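Local coordinates for protein L-methionine gamma-lyase (Fusobacterium nucleatum subsp. nucleatum, PDB 6LXU) that belongs to the pyridoxal-phosphate-dependent enzymes of the Cys/Met metabolism family and holds its covalently bound cofactor in a four-chain assembly, at residues A[84-95]-A[235-246]. Residues are numbered along the deposited sequence; the frame is centred on the assembly and turned at random.
Sequences IAMSSGMGAISS and IRFVGLKDMTGA
S95 pushes its short side chain as a knob into a hole of the opposing helix, made by I235, G239, L240 and T244. Its CB lies over the backbone where G239 joins L240, and S95 OG is hydrogen-bonded to T244 OG1 at 2.8 Å. The same S95 OG donates to G91 O one turn back (2.7 Å), reaching that carbonyl from the face opposite to S95 N. T244 OG1 accepts from A246 N (3.2 Å), an ST turn that shapes the chain beyond the helix. There A246 O takes S87 N at 2.9 Å from above its carbonyl plane, while M86 CA makes a CH...O contact with it. M86 follows the seam: CB rests 3.3 Å from A246 O, CG stays close to A246 O (3.8 Å) and also touches L240 CD1, and the bend at chi2 (78°) carries the chain round until CE meets I235 CG2 at 3.9 Å, the two side chains crossing nearly at right angles. Helices 89-95 and 235-244 cross at 116°, 9.2 Å apart at their axes. Strand 82-86, at the edge of the seven-stranded sheet, pairs with 223-227, which leads into helix 229-244; helix 89-100 begins with G89 and M90, whose backbone N atoms bind the cofactor phosphate of modified residue 212, and S88 OG beside them meets G245 O of the second subunit.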
ATOM      1  N   ILE A  84      11.018   3.832  19.566  1.00  6.41           N
ATOM      2  CA  ILE A  84      11.315   4.634  18.384  0.50  6.49           C
ATOM      3  C   ILE A  84      11.442   3.684  17.207  1.00  6.27           C
ATOM      4  O   ILE A  84      12.086   2.641  17.323  1.00  6.48           O
ATOM      5  CB  ILE A  84      12.639   5.403  18.502  0.50  6.77           C
ATOM      6  CG1 ILE A  84      12.854   5.982  19.897  0.50  6.96           C
ATOM      7  CG2 ILE A  84      12.692   6.512  17.463  0.50  6.99           C
ATOM      8  CD1 ILE A  84      14.253   6.493  20.041  0.50  7.01           C
ATOM      9  N   ALA A  85      10.843   4.058  16.075  1.00  5.67           N
ATOM     10  CA  ALA A  85      10.912   3.260  14.856  1.00  5.54           C
ATOM     11  C   ALA A  85      11.781   3.930  13.805  1.00  5.30           C
ATOM     12  O   ALA A  85      11.797   5.157  13.675  1.00  5.61           O
ATOM     13  CB  ALA A  85       9.533   3.025  14.296  1.00  5.70           C
ATOM     14  N   MET A  86      12.468   3.087  13.037  1.00  5.06           N
ATOM     15  CA  MET A  86      13.336   3.507  11.943  1.00  4.97           C
ATOM     16  C   MET A  86      13.113   2.585  10.755  1.00  4.83           C
ATOM     17  O   MET A  86      12.527   1.517  10.867  1.00  4.82           O
ATOM     18  CB  MET A  86      14.813   3.471  12.351  1.00  5.15           C
ATOM     19  CG  MET A  86      15.192   4.419  13.476  1.00  5.36           C
ATOM     20  SD  MET A  86      14.742   3.845  15.121  1.00  5.80           S
ATOM     21  CE  MET A  86      15.613   5.080  16.078  1.00  6.09           C
ATOM     22  N   SER A  87      13.659   2.994   9.614  1.00  4.73           N
ATOM     23  CA  SER A  87      13.461   2.277   8.354  1.00  4.92           C
ATOM     24  C   SER A  87      14.419   1.108   8.116  1.00  4.57           C
ATOM     25  O   SER A  87      14.387   0.516   7.038  1.00  4.60           O
ATOM     26  CB  SER A  87      13.479   3.244   7.190  1.00  5.42           C
ATOM     27  OG  SER A  87      14.729   3.880   7.128  1.00  6.82           O
ATOM     28  N   SER A  88      15.228   0.743   9.114  1.00  4.49           N
ATOM     29  CA  SER A  88      15.921  -0.553   9.123  1.00  4.46           C
ATOM     30  C   SER A  88      16.470  -0.781  10.519  1.00  4.43           C
ATOM     31  O   SER A  88      16.610   0.159  11.307  1.00  4.47           O
ATOM     32  CB  SER A  88      17.084  -0.605   8.122  1.00  4.51           C
ATOM     33  OG  SER A  88      18.147   0.241   8.529  1.00  4.54           O
ATOM     34  N   GLY A  89      16.822  -2.025  10.808  1.00  4.53           N
ATOM     35  CA  GLY A  89      17.613  -2.345  11.992  1.00  4.70           C
ATOM     36  C   GLY A  89      18.898  -1.540  12.070  1.00  4.67           C
ATOM     37  O   GLY A  89      19.244  -1.006  13.140  1.00  4.90           O
ATOM     38  N   MET A  90      19.615  -1.414  10.956  1.00  4.68           N
ATOM     39  CA  MET A  90      20.818  -0.590  10.968  1.00  4.89           C
ATOM     40  C   MET A  90      20.483   0.871  11.237  1.00  4.77           C
ATOM     41  O   MET A  90      21.302   1.586  11.842  1.00  4.90           O
ATOM     42  CB  MET A  90      21.648  -0.748   9.690  1.00  5.27           C
ATOM     43  CG  MET A  90      22.262  -2.124   9.511  1.00  5.52           C
ATOM     44  SD  MET A  90      23.099  -2.794  10.954  1.00  6.19           S
ATOM     45  CE  MET A  90      24.382  -1.579  11.244  1.00  6.64           C
ATOM     46  N   GLY A  91      19.299   1.326  10.824  1.00  4.61           N
ATOM     47  CA  GLY A  91      18.825   2.645  11.207  1.00  4.83           C
ATOM     48  C   GLY A  91      18.617   2.809  12.705  1.00  4.90           C
ATOM     49  O   GLY A  91      18.939   3.859  13.273  1.00  5.30           O
ATOM     50  N   ALA A  92      18.045   1.789  13.348  1.00  4.89           N
ATOM     51  CA  ALA A  92      17.878   1.801  14.800  1.00  5.18           C
ATOM     52  C   ALA A  92      19.230   1.831  15.505  1.00  5.37           C
ATOM     53  O   ALA A  92      19.440   2.627  16.435  1.00  5.55           O
ATOM     54  CB  ALA A  92      17.069   0.589  15.235  1.00  5.33           C
ATOM     55  N   ILE A  93      20.139   0.964  15.065  1.00  5.43           N
ATOM     56  CA  ILE A  93      21.468   0.845  15.679  1.00  5.68           C
ATOM     57  C   ILE A  93      22.285   2.123  15.499  1.00  5.70           C
ATOM     58  O   ILE A  93      22.799   2.696  16.487  1.00  6.14           O
ATOM     59  CB  ILE A  93      22.195  -0.387  15.112  1.00  5.81           C
ATOM     60  CG1 ILE A  93      21.511  -1.673  15.612  1.00  6.01           C
ATOM     61  CG2 ILE A  93      23.678  -0.414  15.484  1.00  6.04           C
ATOM     62  CD1 ILE A  93      21.815  -2.884  14.749  1.00  6.29           C
ATOM     63  N   SER A  94      22.389   2.599  14.259  1.00  5.60           N
ATOM     64  CA  SER A  94      23.180   3.795  13.977  1.00  5.69           C
ATOM     65  C   SER A  94      22.576   5.036  14.619  1.00  5.74           C
ATOM     66  O   SER A  94      23.304   5.856  15.190  1.00  5.98           O
ATOM     67  CB  SER A  94      23.400   3.991  12.471  1.00  5.67           C
ATOM     68  OG  SER A  94      22.183   4.191  11.777  1.00  5.70           O
ATOM     69  N   SER A  95      21.258   5.208  14.549  1.00  5.64           N
ATOM     70  CA  SER A  95      20.649   6.382  15.159  1.00  5.76           C
ATOM     71  C   SER A  95      20.969   6.444  16.646  1.00  5.90           C
ATOM     72  O   SER A  95      21.242   7.510  17.192  1.00  6.31           O
ATOM     73  CB  SER A  95      19.143   6.388  15.009  1.00  5.54           C
ATOM     74  OG  SER A  95      18.723   6.499  13.648  1.00  5.48           O
ATOM     75  N   ILE A 235      17.417  10.126  21.022  1.00  7.43           N
ATOM     76  CA  ILE A 235      17.591   9.283  19.828  1.00  7.53           C
ATOM     77  C   ILE A 235      16.645   9.752  18.707  1.00  7.37           C
ATOM     78  O   ILE A 235      17.057   9.846  17.538  1.00  7.99           O
ATOM     79  CB  ILE A 235      17.422   7.800  20.164  1.00  7.55           C
ATOM     80  CG1 ILE A 235      18.516   7.349  21.138  1.00  7.94           C
ATOM     81  CG2 ILE A 235      17.471   6.948  18.893  1.00  7.67           C
ATOM     82  CD1 ILE A 235      18.249   6.007  21.770  1.00  8.22           C
ATOM     83  N   ARG A 236      15.411  10.101  19.049  1.00  7.18           N
ATOM     84  CA  ARG A 236      14.449  10.603  18.075  1.00  7.36           C
ATOM     85  C   ARG A 236      14.854  11.951  17.493  1.00  7.39           C
ATOM     86  O   ARG A 236      14.855  12.134  16.271  1.00  7.19           O
ATOM     87  CB  ARG A 236      13.060  10.738  18.703  1.00  7.90           C
ATOM     88  CG  ARG A 236      11.991  11.278  17.766  1.00  8.56           C
ATOM     89  CD  ARG A 236      10.693  11.566  18.502  1.00  9.10           C
ATOM     90  NE  ARG A 236      10.121  10.348  19.050  1.00  9.72           N
ATOM     91  CZ  ARG A 236       9.372   9.471  18.389  1.00 10.29           C
ATOM     92  NH1 ARG A 236       9.026   9.694  17.112  1.00 10.76           N
ATOM     93  NH2 ARG A 236       8.946   8.386  19.012  1.00 11.37           N
ATOM     94  N   PHE A 237      15.131  12.916  18.365  1.00  7.59           N
ATOM     95  CA  PHE A 237      15.316  14.294  17.934  1.00  8.35           C
ATOM     96  C   PHE A 237      16.738  14.665  17.542  1.00  7.88           C
ATOM     97  O   PHE A 237      16.948  15.775  17.049  1.00  8.19           O
ATOM     98  CB  PHE A 237      14.765  15.259  18.997  1.00  9.20           C
ATOM     99  CG  PHE A 237      13.264  15.161  19.189  1.00 10.65           C
ATOM    100  CD1 PHE A 237      12.382  15.258  18.112  1.00 12.07           C
ATOM    101  CD2 PHE A 237      12.724  14.968  20.450  1.00 11.73           C
ATOM    102  CE1 PHE A 237      11.003  15.185  18.296  1.00 12.93           C
ATOM    103  CE2 PHE A 237      11.350  14.907  20.636  1.00 12.51           C
ATOM    104  CZ  PHE A 237      10.491  15.008  19.563  1.00 13.01           C
ATOM    105  N   VAL A 238      17.693  13.760  17.739  1.00  7.88           N
ATOM    106  CA  VAL A 238      19.069  13.958  17.289  1.00  8.33           C
ATOM    107  C   VAL A 238      19.427  12.896  16.255  1.00  8.04           C
ATOM    108  O   VAL A 238      19.597  13.208  15.056  1.00  8.02           O
ATOM    109  CB  VAL A 238      20.069  13.981  18.466  1.00  9.07           C
ATOM    110  CG1 VAL A 238      21.491  14.165  17.951  1.00  9.64           C
ATOM    111  CG2 VAL A 238      19.706  15.086  19.460  1.00  9.54           C
ATOM    112  N   GLY A 239      19.517  11.650  16.693  1.00  7.97           N
ATOM    113  CA  GLY A 239      19.955  10.559  15.827  1.00  8.08           C
ATOM    114  C   GLY A 239      19.087  10.387  14.599  1.00  7.85           C
ATOM    115  O   GLY A 239      19.574  10.460  13.462  1.00  8.06           O
ATOM    116  N   LEU A 240      17.803  10.178  14.811  1.00  7.26           N
ATOM    117  CA  LEU A 240      16.867   9.980  13.703  1.00  7.23           C
ATOM    118  C   LEU A 240      16.633  11.269  12.925  1.00  7.01           C
ATOM    119  O   LEU A 240      16.719  11.288  11.689  1.00  6.98           O
ATOM    120  CB  LEU A 240      15.547   9.419  14.230  1.00  7.64           C
ATOM    121  CG  LEU A 240      14.381   9.317  13.239  1.00  7.90           C
ATOM    122  CD1 LEU A 240      14.695   8.445  12.030  1.00  7.99           C
ATOM    123  CD2 LEU A 240      13.149   8.780  13.952  1.00  8.41           C
ATOM    124  N   LYS A 241      16.355  12.365  13.625  1.00  6.98           N
ATOM    125  CA  LYS A 241      15.954  13.597  12.960  0.60  7.12           C
ATOM    126  C   LYS A 241      17.026  14.119  12.002  1.00  6.95           C
ATOM    127  O   LYS A 241      16.713  14.548  10.884  1.00  7.07           O
ATOM    128  CB  LYS A 241      15.626  14.700  13.986  0.60  7.49           C
ATOM    129  CG  LYS A 241      15.001  15.939  13.361  0.60  7.86           C
ATOM    130  CD  LYS A 241      14.608  16.985  14.395  0.60  8.22           C
ATOM    131  CE  LYS A 241      15.775  17.841  14.856  0.60  8.55           C
ATOM    132  NZ  LYS A 241      16.051  18.941  13.895  0.60  9.15           N
ATOM    133  N   ASP A 242      18.277  14.099  12.464  1.00  7.00           N
ATOM    134  CA  ASP A 242      19.375  14.776  11.777  1.00  7.54           C
ATOM    135  C   ASP A 242      20.502  13.864  11.324  1.00  7.53           C
ATOM    136  O   ASP A 242      21.124  14.169  10.297  1.00  8.59           O
ATOM    137  CB  ASP A 242      20.002  15.845  12.695  1.00  8.55           C
ATOM    138  CG  ASP A 242      19.038  16.942  13.137  1.00  9.31           C
ATOM    139  OD1 ASP A 242      18.069  17.209  12.432  1.00 10.31           O
ATOM    140  OD2 ASP A 242      19.312  17.565  14.189  1.00 11.81           O
ATOM    141  N   MET A 243      20.821  12.810  12.064  1.00  7.12           N
ATOM    142  CA  MET A 243      22.062  12.110  11.777  0.60  6.86           C
ATOM    143  C   MET A 243      21.924  10.851  10.937  1.00  6.53           C
ATOM    144  O   MET A 243      22.905  10.409  10.355  1.00  6.38           O
ATOM    145  CB  MET A 243      22.794  11.844  13.068  0.60  6.97           C
ATOM    146  CG  MET A 243      22.970  13.125  13.867  0.60  7.09           C
ATOM    147  SD  MET A 243      23.977  12.953  15.337  0.60  7.64           S
ATOM    148  CE  MET A 243      25.614  12.730  14.644  0.60  8.01           C
ATOM    149  N   THR A 244      20.712  10.297  10.840  1.00  5.84           N
ATOM    150  CA  THR A 244      20.454   9.202   9.919  1.00  5.56           C
ATOM    151  C   THR A 244      19.274   9.466   8.996  1.00  5.18           C
ATOM    152  O   THR A 244      19.261   8.958   7.878  1.00  5.41           O
ATOM    153  CB  THR A 244      20.190   7.883  10.643  1.00  5.46           C
ATOM    154  OG1 THR A 244      18.915   7.960  11.293  1.00  5.44           O
ATOM    155  CG2 THR A 244      21.288   7.550  11.648  1.00  5.53           C
ATOM    156  N   GLY A 245      18.253  10.180   9.458  1.00  5.05           N
ATOM    157  CA  GLY A 245      17.055  10.313   8.655  1.00  4.89           C
ATOM    158  C   GLY A 245      16.426   8.985   8.258  1.00  4.73           C
ATOM    159  O   GLY A 245      15.775   8.908   7.219  1.00  4.85           O
ATOM    160  N   ALA A 246      16.585   7.949   9.078  1.00  4.74           N
ATOM    161  CA  ALA A 246      16.065   6.618   8.747  1.00  4.84           C
ATOM    162  C   ALA A 246      14.581   6.516   9.126  1.00  4.85           C
ATOM    163  O   ALA A 246      14.197   5.777  10.029  1.00  4.91           O
ATOM    164  CB  ALA A 246      16.896   5.560   9.435  1.00  5.07           C
TER